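Local atomic coordinates of stage II sporulation E family protein (Thermanaerovibrio acidaminovorans, PDB entry 3RNR), a protein that is of uncharacterised function but, as a member of the PP2C family, probably acts as a metal-dependent serine/threonine protein phosphatase. Residues E192-A195 with P199-D202. Residues are numbered along the deposited sequence; the frame is centred on the assembly and turned at random.
Sequences EVEA and PYQD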
ATOM      1  N   GLU B 192     -17.123 -11.869   7.567  1.00 90.69           N
ATOM      2  CA  GLU B 192     -17.234 -13.127   6.834  1.00 99.72           C
ATOM      3  C   GLU B 192     -15.928 -13.886   6.959  1.00 93.40           C
ATOM      4  O   GLU B 192     -15.900 -15.078   7.267  1.00 93.39           O
ATOM      5  CB  GLU B 192     -17.545 -12.868   5.356  1.00108.41           C
ATOM      6  CG  GLU B 192     -17.603 -14.128   4.503  1.00116.59           C
ATOM      7  CD  GLU B 192     -18.667 -15.102   4.974  1.00125.23           C
ATOM      8  OE1 GLU B 192     -19.737 -14.641   5.427  1.00128.72           O
ATOM      9  OE2 GLU B 192     -18.430 -16.326   4.897  1.00125.61           O
ATOM     10  N   VAL B 193     -14.847 -13.162   6.707  1.00 90.74           N
ATOM     11  CA  VAL B 193     -13.504 -13.677   6.866  1.00 87.41           C
ATOM     12  C   VAL B 193     -13.277 -14.286   8.248  1.00 95.40           C
ATOM     13  O   VAL B 193     -12.735 -15.389   8.355  1.00102.46           O
ATOM     14  CB  VAL B 193     -12.455 -12.566   6.628  1.00 69.97           C
ATOM     15  CG1 VAL B 193     -11.100 -13.018   7.103  1.00 62.41           C
ATOM     16  CG2 VAL B 193     -12.402 -12.196   5.159  1.00 76.55           C
ATOM     17  N   GLU B 194     -13.669 -13.566   9.297  1.00 73.38           N
ATOM     18  CA  GLU B 194     -13.307 -13.962  10.661  1.00 82.43           C
ATOM     19  C   GLU B 194     -14.450 -14.219  11.661  1.00 89.48           C
ATOM     20  O   GLU B 194     -15.118 -13.284  12.103  1.00 95.84           O
ATOM     21  CB  GLU B 194     -12.323 -12.935  11.251  1.00 79.39           C
ATOM     22  CG  GLU B 194     -12.534 -11.494  10.777  1.00 69.67           C
ATOM     23  CD  GLU B 194     -12.140 -10.422  11.810  1.00 78.88           C
ATOM     24  OE1 GLU B 194     -10.931 -10.213  12.069  1.00 80.15           O
ATOM     25  OE2 GLU B 194     -13.048  -9.765  12.362  1.00 79.50           O
ATOM     26  N   ALA B 195     -14.624 -15.482  12.046  1.00 92.35           N
ATOM     27  CA  ALA B 195     -15.501 -15.890  13.149  1.00103.09           C
ATOM     28  C   ALA B 195     -14.685 -15.954  14.445  1.00104.60           C
ATOM     29  O   ALA B 195     -13.564 -15.454  14.494  1.00106.24           O
ATOM     30  CB  ALA B 195     -16.167 -17.231  12.852  1.00101.40           C
ATOM     31  N   PRO B 199      -7.435 -17.019  13.140  1.00 36.35           N
ATOM     32  CA  PRO B 199      -6.141 -17.651  13.415  1.00 31.52           C
ATOM     33  C   PRO B 199      -5.037 -16.621  13.661  1.00 37.86           C
ATOM     34  O   PRO B 199      -3.993 -16.690  13.022  1.00 35.15           O
ATOM     35  CB  PRO B 199      -5.863 -18.430  12.125  1.00 31.04           C
ATOM     36  CG  PRO B 199      -6.500 -17.599  11.061  1.00 31.62           C
ATOM     37  CD  PRO B 199      -7.741 -16.973  11.700  1.00 33.55           C
ATOM     38  N   TYR B 200      -5.240 -15.716  14.615  1.00 32.95           N
ATOM     39  CA  TYR B 200      -4.256 -14.666  14.890  1.00 32.11           C
ATOM     40  C   TYR B 200      -4.655 -13.850  16.107  1.00 42.87           C
ATOM     41  O   TYR B 200      -5.799 -13.907  16.554  1.00 37.03           O
ATOM     42  CB  TYR B 200      -4.083 -13.738  13.683  1.00 29.22           C
ATOM     43  CG  TYR B 200      -5.374 -13.227  13.067  1.00 31.27           C
ATOM     44  CD1 TYR B 200      -6.107 -12.203  13.670  1.00 32.93           C
ATOM     45  CD2 TYR B 200      -5.845 -13.750  11.867  1.00 32.34           C
ATOM     46  CE1 TYR B 200      -7.291 -11.736  13.099  1.00 36.24           C
ATOM     47  CE2 TYR B 200      -7.016 -13.289  11.287  1.00 33.25           C
ATOM     48  CZ  TYR B 200      -7.734 -12.289  11.905  1.00 43.81           C
ATOM     49  OH  TYR B 200      -8.893 -11.839  11.323  1.00 46.10           O
ATOM     50  N   GLN B 201      -3.695 -13.116  16.658  1.00 42.41           N
ATOM     51  CA  GLN B 201      -3.907 -12.417  17.922  1.00 44.92           C
ATOM     52  C   GLN B 201      -4.792 -11.205  17.682  1.00 35.54           C
ATOM     53  O   GLN B 201      -4.865 -10.704  16.566  1.00 36.05           O
ATOM     54  CB  GLN B 201      -2.569 -11.976  18.527  1.00 50.02           C
ATOM     55  CG  GLN B 201      -1.505 -13.068  18.595  1.00 53.45           C
ATOM     56  CD  GLN B 201      -1.953 -14.281  19.387  1.00 59.08           C
ATOM     57  OE1 GLN B 201      -2.258 -14.182  20.573  1.00 60.91           O
ATOM     58  NE2 GLN B 201      -1.998 -15.437  18.728  1.00 64.06           N
ATOM     59  N   ASP B 202      -5.452 -10.736  18.738  1.00 39.73           N
ATOM     60  CA  ASP B 202      -6.283  -9.531  18.685  1.00 45.22           C
ATOM     61  C   ASP B 202      -5.531  -8.298  18.183  1.00 47.64           C
ATOM     62  O   ASP B 202      -6.124  -7.393  17.601  1.00 44.38           O
ATOM     63  CB  ASP B 202      -6.856  -9.227  20.077  1.00 60.60           C
ATOM     64  CG  ASP B 202      -8.022 -10.120  20.438  1.00 72.79           C
ATOM     65  OD1 ASP B 202      -8.549 -10.799  19.532  1.00 71.00           O
ATOM     66  OD2 ASP B 202      -8.421 -10.129  21.625  1.00 79.41           O
TER
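Y200 and E194 meet through a single hydrogen bond that spans the loop between helix 186-193 and strand 205-210, the last strand in sequence and an inner one of the mixed sheet in the alpha-beta-alpha sandwich of a PP2C-type fold. E194 is the first residue past the helix to leave helical backbone angles, and from there its side chain reaches toward the tyrosine.

The bond itself runs from Y200 OH to E194 OE1 at 2.7 Å. OE1 accepts through its anti lone pair, the one turned away from OE2, and sits at the edge of the tyrosine ring close to its plane, 3.8 Å from Y200 CZ. The two side chains cross at about a right angle, yet carboxylate and ring planes differ by just 31°. A chi1 of 48°, with Y200 CG between the backbone N and carbonyl carbon, swings the phenol toward E194 although the CB bond does not point there; the side chain also touches R95, L161 and V163 of the mixed sheet.

Charge acts on the carboxylate too. OE2 forms a salt bridge with R198 NH1 in the intervening loop, which would tend to keep E194 ionised; R182 NE of the second subunit makes only a long, weak ion pair with OE1.

Alongside the hydrogen bond, the glutamate methylenes are in van der Waals contact with the phenol oxygen: E194 CB lies 3.6 Å from Y200 OH and E194 CG 3.7 Å from the same oxygen.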